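Local structure of diaminobutyrate-pyruvate transaminase and L-2,4-diaminobutyrate decarboxylase (2QMA) at residues A[264-269]-A[291-296]. The protein probably decarboxylates L-2,4-diaminobutyrate through this C-terminal domain with pyridoxal 5'-phosphate, while the rest of the longer protein probably acts as a class-III aminotransferase. Sequence-based numbering, arbitrary orientation.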
loop_
_atom_site.group_PDB
_atom_site.type_symbol
_atom_site.label_atom_id
_atom_site.label_comp_id
_atom_site.label_asym_id
_atom_site.label_seq_id
_atom_site.Cartn_x
_atom_site.Cartn_y
_atom_site.Cartn_z
ATOM N N GLY A 264 10.833 13.459 16.307
ATOM C CA GLY A 264 10.597 14.890 16.068
ATOM C C GLY A 264 9.470 15.042 15.061
ATOM O O GLY A 264 9.527 14.441 13.993
ATOM N N THR A 265 8.447 15.827 15.360
ATOM C CA THR A 265 7.284 15.867 14.409
ATOM C C THR A 265 7.410 17.173 13.604
ATOM O O THR A 265 7.515 18.241 14.211
ATOM C CB THR A 265 5.891 15.710 15.129
ATOM O OG1 THR A 265 5.863 14.451 15.834
ATOM C CG2 THR A 265 4.716 15.725 14.141
ATOM N N ALA A 266 7.494 17.080 12.276
ATOM C CA ALA A 266 7.533 18.252 11.406
ATOM C C ALA A 266 6.152 18.435 10.803
ATOM O O ALA A 266 5.878 17.978 9.696
ATOM C CB ALA A 266 8.685 18.150 10.283
ATOM N N GLY A 267 5.271 19.033 11.592
ATOM C CA GLY A 267 3.886 19.297 11.194
ATOM C C GLY A 267 2.917 18.385 11.952
ATOM O O GLY A 267 2.528 17.349 11.433
ATOM N N THR A 268 2.530 18.761 13.177
ATOM C CA THR A 268 1.557 17.971 13.955
ATOM C C THR A 268 0.161 18.030 13.268
ATOM O O THR A 268 -0.089 18.940 12.438
ATOM C CB THR A 268 1.440 18.514 15.393
ATOM O OG1 THR A 268 0.926 19.857 15.373
ATOM C CG2 THR A 268 2.810 18.499 16.104
ATOM N N THR A 269 -0.719 17.065 13.585
ATOM C CA THR A 269 -1.974 16.888 12.813
ATOM C C THR A 269 -2.929 18.072 12.973
ATOM O O THR A 269 -3.487 18.546 11.976
ATOM C CB THR A 269 -2.688 15.527 13.128
ATOM O OG1 THR A 269 -1.827 14.454 12.753
ATOM C CG2 THR A 269 -4.028 15.380 12.354
HETATM N N MSE A 291 17.068 9.504 15.975
HETATM C CA MSE A 291 16.042 10.498 15.777
HETATM C C MSE A 291 15.320 10.152 14.504
HETATM O O MSE A 291 15.930 10.088 13.420
HETATM C CB MSE A 291 16.566 11.929 15.661
HETATM C CG MSE A 291 15.315 12.884 15.300
HETATM SE SE MSE A 291 15.801 14.772 15.252
HETATM C CE MSE A 291 16.840 14.828 13.619
ATOM N N HIS A 292 14.031 9.936 14.659
ATOM C CA HIS A 292 13.135 9.705 13.527
ATOM C C HIS A 292 12.330 10.984 13.349
ATOM O O HIS A 292 11.683 11.460 14.309
ATOM C CB HIS A 292 12.225 8.460 13.741
ATOM C CG HIS A 292 11.154 8.348 12.687
ATOM N ND1 HIS A 292 11.415 7.942 11.394
ATOM C CD2 HIS A 292 9.824 8.647 12.725
ATOM C CE1 HIS A 292 10.304 7.997 10.679
ATOM N NE2 HIS A 292 9.314 8.383 11.468
ATOM N N VAL A 293 12.340 11.539 12.132
ATOM C CA VAL A 293 11.536 12.755 11.859
ATOM C C VAL A 293 10.221 12.357 11.183
ATOM O O VAL A 293 10.235 11.805 10.088
ATOM C CB VAL A 293 12.288 13.815 11.022
ATOM C CG1 VAL A 293 11.266 14.973 10.648
ATOM C CG2 VAL A 293 13.502 14.355 11.791
ATOM N N ASP A 294 9.085 12.609 11.836
ATOM C CA ASP A 294 7.820 12.366 11.180
ATOM C C ASP A 294 7.455 13.629 10.360
ATOM O O ASP A 294 6.838 14.598 10.877
ATOM C CB ASP A 294 6.725 11.996 12.199
ATOM C CG ASP A 294 5.348 11.710 11.537
ATOM O OD1 ASP A 294 5.212 11.857 10.300
ATOM O OD2 ASP A 294 4.391 11.361 12.280
ATOM N N GLY A 295 7.802 13.630 9.079
ATOM C CA GLY A 295 7.453 14.797 8.290
ATOM C C GLY A 295 6.310 14.574 7.349
ATOM O O GLY A 295 6.276 15.208 6.303
ATOM N N ALA A 296 5.382 13.695 7.733
ATOM C CA ALA A 296 4.257 13.317 6.873
ATOM C C ALA A 296 3.524 14.576 6.394
ATOM O O ALA A 296 3.279 14.702 5.196
ATOM C CB ALA A 296 3.322 12.293 7.569
HETATM O O HOH W 1 4.347 12.188 14.891
HETATM O O HOH W 2 4.133 15.410 10.046
#
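G264 and T265 pair in parallel with V293 and D294 where strands 258-265 and 290-295, joined in a beta-alpha-beta unit through helix 277-287, reach their C-terminal ends in the large mixed sheet of the decarboxylase domain. Three backbone bonds join the two segments. G264 N reaches H292 O at 3.0 Å. G264 O takes D294 N, and A266 N closes on D294 O, both at 2.9 Å. In the last, the donor stands 42° above the carbonyl plane, where residues 266-269 leave the sheet as a loop. G264 O also receives a CA-H...O contact from V293 CA.

On the helix side of the sheet, V293 CG1 lies 4.1 Å from the methyl CB of A266, and L277 packs on V293.

D294 and T265 turn to the other face. With CG anti to the backbone N (chi1 -179°), the D294 carboxylate extends from the strand, and its two oxygens divide the work. OD1 accepts A296 N at 3.2 Å, an Asx turn. OD2 takes a bond from N171 and one from a water (2.7 Å to OD2) that also donates to T265 OG1, bridging the strands. A second water lies 2.9 Å from both D294 O and G267 O.

The side chain of this buried aspartate is about 7 Å from that of K325, the predicted attachment point of pyridoxal phosphate, which is not attached here. The position resembles that of the aspartate that pairs with the pyridine nitrogen in fold-type I enzymes; the Asx turn and N171 would hold such a carboxylate in a fixed orientation.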